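Local structure of LPXTG cell wall surface protein (Streptococcus gordonii, 4IGB) at residues B[206-218]-B[233-245]. The protein is a surface protein anchored to the streptococcal cell wall, probably acting in adhesion, and this chain comprises its N-terminal N1 and N2 domains. Sequence-based numbering, arbitrary orientation.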
loop_
_atom_site.group_PDB
_atom_site.type_symbol
_atom_site.label_atom_id
_atom_site.label_comp_id
_atom_site.label_asym_id
_atom_site.label_seq_id
_atom_site.Cartn_x
_atom_site.Cartn_y
_atom_site.Cartn_z
ATOM N N ASN B 206 12.403 -24.406 16.770
ATOM C CA ASN B 206 12.681 -24.167 15.355
ATOM C C ASN B 206 11.493 -23.587 14.591
ATOM O O ASN B 206 11.332 -23.820 13.391
ATOM C CB ASN B 206 13.205 -25.420 14.661
ATOM C CG ASN B 206 14.119 -25.091 13.492
ATOM O OD1 ASN B 206 14.894 -24.131 13.544
ATOM N ND2 ASN B 206 14.021 -25.877 12.424
ATOM N N LEU B 207 10.655 -22.841 15.300
ATOM C CA LEU B 207 9.660 -22.010 14.645
ATOM C C LEU B 207 10.377 -20.778 14.130
ATOM O O LEU B 207 11.359 -20.338 14.714
ATOM C CB LEU B 207 8.563 -21.601 15.624
ATOM C CG LEU B 207 7.700 -22.755 16.103
ATOM C CD1 LEU B 207 6.789 -22.305 17.238
ATOM C CD2 LEU B 207 6.909 -23.298 14.929
ATOM N N LYS B 208 9.886 -20.211 13.045
ATOM C CA LYS B 208 10.534 -19.050 12.458
ATOM C C LYS B 208 9.502 -17.996 12.113
ATOM O O LYS B 208 8.458 -18.296 11.544
ATOM C CB LYS B 208 11.288 -19.463 11.197
ATOM C CG LYS B 208 12.302 -20.584 11.432
ATOM C CD LYS B 208 12.706 -21.264 10.134
ATOM C CE LYS B 208 13.782 -22.327 10.383
ATOM N NZ LYS B 208 14.048 -23.154 9.167
ATOM N N GLU B 209 9.805 -16.761 12.468
ATOM C CA GLU B 209 8.950 -15.636 12.143
ATOM C C GLU B 209 8.746 -15.543 10.636
ATOM O O GLU B 209 9.712 -15.523 9.870
ATOM C CB GLU B 209 9.587 -14.349 12.651
ATOM C CG GLU B 209 8.714 -13.124 12.437
ATOM C CD GLU B 209 9.283 -11.898 13.117
ATOM O OE1 GLU B 209 10.492 -11.906 13.453
ATOM O OE2 GLU B 209 8.515 -10.937 13.328
ATOM N N THR B 210 7.485 -15.476 10.224
ATOM C CA THR B 210 7.131 -15.536 8.815
ATOM C C THR B 210 6.077 -14.496 8.447
ATOM O O THR B 210 5.048 -14.384 9.130
ATOM C CB THR B 210 6.545 -16.914 8.482
ATOM O OG1 THR B 210 7.466 -17.934 8.872
ATOM C CG2 THR B 210 6.229 -17.035 6.994
ATOM N N PHE B 211 6.344 -13.739 7.380
ATOM C CA PHE B 211 5.352 -12.875 6.737
ATOM C C PHE B 211 4.968 -13.525 5.424
ATOM O O PHE B 211 5.842 -14.017 4.695
ATOM C CB PHE B 211 5.955 -11.501 6.425
ATOM C CG PHE B 211 5.003 -10.556 5.707
ATOM C CD1 PHE B 211 4.051 -9.824 6.420
ATOM C CD2 PHE B 211 5.075 -10.385 4.338
ATOM C CE1 PHE B 211 3.177 -8.946 5.758
ATOM C CE2 PHE B 211 4.213 -9.514 3.671
ATOM C CZ PHE B 211 3.263 -8.791 4.388
ATOM N N TYR B 212 3.676 -13.543 5.104
ATOM C CA TYR B 212 3.283 -14.100 3.825
ATOM C C TYR B 212 2.195 -13.321 3.112
ATOM O O TYR B 212 1.474 -12.548 3.720
ATOM C CB TYR B 212 2.903 -15.566 3.956
ATOM C CG TYR B 212 1.711 -15.887 4.832
ATOM C CD1 TYR B 212 1.882 -16.308 6.148
ATOM C CD2 TYR B 212 0.414 -15.829 4.323
ATOM C CE1 TYR B 212 0.797 -16.633 6.937
ATOM C CE2 TYR B 212 -0.669 -16.168 5.094
ATOM C CZ TYR B 212 -0.479 -16.565 6.399
ATOM O OH TYR B 212 -1.572 -16.894 7.172
ATOM N N VAL B 213 2.106 -13.528 1.809
ATOM C CA VAL B 213 1.059 -12.940 1.003
ATOM C C VAL B 213 0.367 -14.080 0.290
ATOM O O VAL B 213 1.003 -14.831 -0.443
ATOM C CB VAL B 213 1.637 -11.984 -0.033
ATOM C CG1 VAL B 213 0.539 -11.436 -0.942
ATOM C CG2 VAL B 213 2.408 -10.859 0.663
ATOM N N LYS B 214 -0.925 -14.229 0.538
ATOM C CA LYS B 214 -1.737 -15.220 -0.160
ATOM C C LYS B 214 -1.947 -14.802 -1.615
ATOM O O LYS B 214 -2.016 -13.614 -1.907
ATOM C CB LYS B 214 -3.082 -15.390 0.555
ATOM C CG LYS B 214 -2.964 -16.214 1.849
ATOM C CD LYS B 214 -4.172 -16.046 2.740
ATOM C CE LYS B 214 -5.475 -16.547 2.095
ATOM N NZ LYS B 214 -6.656 -16.053 2.909
ATOM N N ASN B 215 -2.011 -15.773 -2.530
ATOM C CA ASN B 215 -2.250 -15.461 -3.936
ATOM C C ASN B 215 -1.202 -14.453 -4.442
ATOM O O ASN B 215 -1.474 -13.570 -5.263
ATOM C CB ASN B 215 -3.670 -14.911 -4.072
ATOM C CG ASN B 215 -4.281 -15.163 -5.429
ATOM O OD1 ASN B 215 -5.215 -14.457 -5.836
ATOM N ND2 ASN B 215 -3.773 -16.165 -6.138
ATOM N N TYR B 216 0.009 -14.613 -3.937
ATOM C CA TYR B 216 1.092 -13.654 -4.167
ATOM C C TYR B 216 1.279 -13.209 -5.617
ATOM O O TYR B 216 1.208 -12.016 -5.910
ATOM C CB TYR B 216 2.390 -14.236 -3.603
ATOM C CG TYR B 216 3.657 -13.496 -3.957
ATOM C CD1 TYR B 216 3.786 -12.131 -3.716
ATOM C CD2 TYR B 216 4.756 -14.180 -4.478
ATOM C CE1 TYR B 216 4.964 -11.459 -4.017
ATOM C CE2 TYR B 216 5.938 -13.519 -4.777
ATOM C CZ TYR B 216 6.040 -12.162 -4.543
ATOM O OH TYR B 216 7.214 -11.507 -4.831
ATOM N N GLN B 217 1.517 -14.163 -6.522
ATOM C CA GLN B 217 1.852 -13.839 -7.902
ATOM C C GLN B 217 0.645 -13.273 -8.654
ATOM O O GLN B 217 0.801 -12.534 -9.629
ATOM C CB GLN B 217 2.426 -15.065 -8.642
ATOM C CG GLN B 217 3.772 -15.567 -8.122
ATOM C CD GLN B 217 3.635 -16.736 -7.135
ATOM O OE1 GLN B 217 2.644 -16.842 -6.408
ATOM N NE2 GLN B 217 4.626 -17.622 -7.127
ATOM N N ASN B 218 -0.556 -13.621 -8.212
ATOM C CA ASN B 218 -1.766 -13.031 -8.798
ATOM C C ASN B 218 -2.113 -11.648 -8.241
ATOM O O ASN B 218 -2.814 -10.882 -8.887
ATOM C CB ASN B 218 -2.975 -13.957 -8.622
ATOM C CG ASN B 218 -2.925 -15.168 -9.544
ATOM O OD1 ASN B 218 -3.339 -16.268 -9.165
ATOM N ND2 ASN B 218 -2.415 -14.972 -10.756
ATOM N N GLN B 233 12.680 -17.033 0.667
ATOM C CA GLN B 233 11.411 -16.821 -0.009
ATOM C C GLN B 233 10.874 -18.162 -0.460
ATOM O O GLN B 233 11.492 -18.871 -1.250
ATOM C CB GLN B 233 11.523 -15.871 -1.198
ATOM C CG GLN B 233 10.192 -15.733 -1.942
ATOM C CD GLN B 233 10.214 -14.643 -2.990
ATOM O OE1 GLN B 233 10.814 -13.579 -2.789
ATOM N NE2 GLN B 233 9.574 -14.905 -4.128
ATOM N N GLU B 234 9.714 -18.510 0.052
ATOM C CA GLU B 234 9.197 -19.831 -0.162
ATOM C C GLU B 234 7.846 -19.729 -0.837
ATOM O O GLU B 234 6.891 -19.240 -0.246
ATOM C CB GLU B 234 9.074 -20.525 1.180
ATOM C CG GLU B 234 8.241 -21.767 1.171
ATOM C CD GLU B 234 8.230 -22.413 2.531
ATOM O OE1 GLU B 234 9.304 -22.901 2.951
ATOM O OE2 GLU B 234 7.158 -22.396 3.185
ATOM N N GLU B 235 7.772 -20.202 -2.074
ATOM C CA GLU B 235 6.543 -20.113 -2.850
ATOM C C GLU B 235 5.767 -21.424 -2.863
ATOM O O GLU B 235 6.207 -22.425 -3.449
ATOM C CB GLU B 235 6.857 -19.662 -4.275
ATOM C CG GLU B 235 7.228 -18.193 -4.360
ATOM C CD GLU B 235 7.865 -17.814 -5.672
ATOM O OE1 GLU B 235 7.833 -18.631 -6.618
ATOM O OE2 GLU B 235 8.398 -16.693 -5.758
ATOM N N ALA B 236 4.612 -21.416 -2.200
ATOM C CA ALA B 236 3.692 -22.537 -2.256
ATOM C C ALA B 236 2.579 -22.160 -3.224
ATOM O O ALA B 236 2.543 -21.035 -3.737
ATOM C CB ALA B 236 3.142 -22.860 -0.872
ATOM N N SER B 237 1.672 -23.086 -3.501
ATOM C CA SER B 237 0.648 -22.807 -4.508
ATOM C C SER B 237 -0.327 -21.708 -4.072
ATOM O O SER B 237 -0.824 -20.948 -4.898
ATOM C CB SER B 237 -0.121 -24.077 -4.845
ATOM O OG SER B 237 -0.676 -24.603 -3.664
ATOM N N ASP B 238 -0.596 -21.615 -2.775
ATOM C CA ASP B 238 -1.605 -20.676 -2.275
ATOM C C ASP B 238 -1.033 -19.376 -1.708
ATOM O O ASP B 238 -1.787 -18.464 -1.375
ATOM C CB ASP B 238 -2.416 -21.333 -1.171
ATOM C CG ASP B 238 -1.573 -21.634 0.049
ATOM O OD1 ASP B 238 -0.659 -22.476 -0.070
ATOM O OD2 ASP B 238 -1.817 -21.032 1.119
ATOM N N ARG B 239 0.288 -19.294 -1.570
ATOM C CA ARG B 239 0.893 -18.203 -0.808
ATOM C C ARG B 239 2.402 -18.230 -0.977
ATOM O O ARG B 239 2.992 -19.291 -1.207
ATOM C CB ARG B 239 0.625 -18.414 0.677
ATOM C CG ARG B 239 1.542 -19.489 1.264
ATOM C CD ARG B 239 1.386 -19.646 2.758
ATOM N NE ARG B 239 -0.011 -19.793 3.121
ATOM C CZ ARG B 239 -0.448 -19.979 4.360
ATOM N NH1 ARG B 239 0.421 -20.052 5.369
ATOM N NH2 ARG B 239 -1.758 -20.094 4.585
ATOM N N THR B 240 3.029 -17.071 -0.821
ATOM C CA THR B 240 4.473 -16.995 -0.780
ATOM C C THR B 240 4.867 -16.419 0.577
ATOM O O THR B 240 4.264 -15.457 1.043
ATOM C CB THR B 240 5.004 -16.135 -1.949
ATOM O OG1 THR B 240 4.720 -16.810 -3.179
ATOM C CG2 THR B 240 6.509 -15.901 -1.847
ATOM N N SER B 241 5.857 -17.030 1.219
ATOM C CA SER B 241 6.254 -16.639 2.568
ATOM C C SER B 241 7.675 -16.126 2.585
ATOM O O SER B 241 8.517 -16.586 1.812
ATOM C CB SER B 241 6.165 -17.831 3.517
ATOM O OG SER B 241 4.827 -18.259 3.690
ATOM N N TRP B 242 7.942 -15.178 3.474
ATOM C CA TRP B 242 9.296 -14.705 3.701
ATOM C C TRP B 242 9.710 -15.088 5.107
ATOM O O TRP B 242 9.100 -14.652 6.085
ATOM C CB TRP B 242 9.394 -13.203 3.433
ATOM C CG TRP B 242 9.297 -12.937 1.972
ATOM C CD1 TRP B 242 10.331 -12.894 1.073
ATOM C CD2 TRP B 242 8.096 -12.740 1.208
ATOM N NE1 TRP B 242 9.848 -12.655 -0.191
ATOM C CE2 TRP B 242 8.478 -12.554 -0.135
ATOM C CE3 TRP B 242 6.736 -12.686 1.534
ATOM C CZ2 TRP B 242 7.558 -12.316 -1.148
ATOM C CZ3 TRP B 242 5.818 -12.442 0.518
ATOM C CH2 TRP B 242 6.235 -12.262 -0.800
ATOM N N ILE B 243 10.733 -15.933 5.204
ATOM C CA ILE B 243 11.017 -16.629 6.452
ATOM C C ILE B 243 12.343 -16.191 7.049
ATOM O O ILE B 243 13.341 -16.100 6.343
ATOM C CB ILE B 243 10.995 -18.144 6.232
ATOM C CG1 ILE B 243 9.627 -18.555 5.664
ATOM C CG2 ILE B 243 11.296 -18.886 7.545
ATOM C CD1 ILE B 243 9.591 -19.930 5.026
ATOM N N ALA B 244 12.333 -15.892 8.347
ATOM C CA ALA B 244 13.523 -15.417 9.051
ATOM C C ALA B 244 14.682 -16.404 8.984
ATOM O O ALA B 244 14.485 -17.615 9.062
ATOM C CB ALA B 244 13.197 -15.108 10.502
ATOM N N THR B 245 15.896 -15.877 8.855
ATOM C CA THR B 245 17.088 -16.720 8.918
ATOM C C THR B 245 18.103 -16.252 9.961
ATOM O O THR B 245 18.952 -17.033 10.386
ATOM C CB THR B 245 17.796 -16.848 7.550
ATOM O OG1 THR B 245 18.229 -15.554 7.107
ATOM C CG2 THR B 245 16.855 -17.449 6.517
HETATM O O HOH W 1 15.225 -20.170 8.183
HETATM O O HOH W 2 2.316 -18.004 -4.043
HETATM O O HOH W 3 3.552 -20.416 -6.144
#
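Trp242 brings the CH2 corner of its indole against one face of the Tyr216 ring, CH2 to CE1 3.6 Å, in a T-shaped pair with planes at 90°. The same broad, flat side chain meets Val213 CG2 through CZ3 and the Phe211 ring edge through CE3; the wide indole lets one side chain touch both Val213 and Phe211. Tyr216 reaches it because its CG stands anti to the backbone N (chi1 170°), which turns the ring back beside Thr240 and sets its face against the edge of the indole.

On the other face of the sheet, the guanidinium of Arg239 lies flat on Tyr212, centres 4.1 Å apart and planes only 10° apart, a stacked cation-pi pair. Arginine suits this place: its flat cation covers the ring while Arg239 NE makes a salt bridge to Asp238 OD2 at 3.0 Å, the oxygen tilted from the guanidinium plane. Tyr212 is fixed at its far end by a hydrogen bond from OH to Asp173.

The antiparallel register pairs Phe211 with Trp242 and Tyr212 with Ser241, so Arg239, opposite Lys214, reaches Tyr212 diagonally along the same face; Trp242 N to Phe211 O, at 2.7 Å, is nearly straight. Beyond the strand, a type II turn from Val213 to Tyr216 swings the chain into helix 216-219, and Asn215 N binds Asp238 O. Water 2 accepts from Thr240 OG1 and donates to Gln217 OE1 and Ala236 O.

Gln233 OE1 receives Trp242 NE1 (2.9 Å), tying the indole to the edge strand 232-235 of the N1 domain's eight-stranded sheet. Strand 268-274 flanks 210-214 on its other side, while Met225 of strand 220-226 and Leu262 of strand 261-264 pack against Trp242.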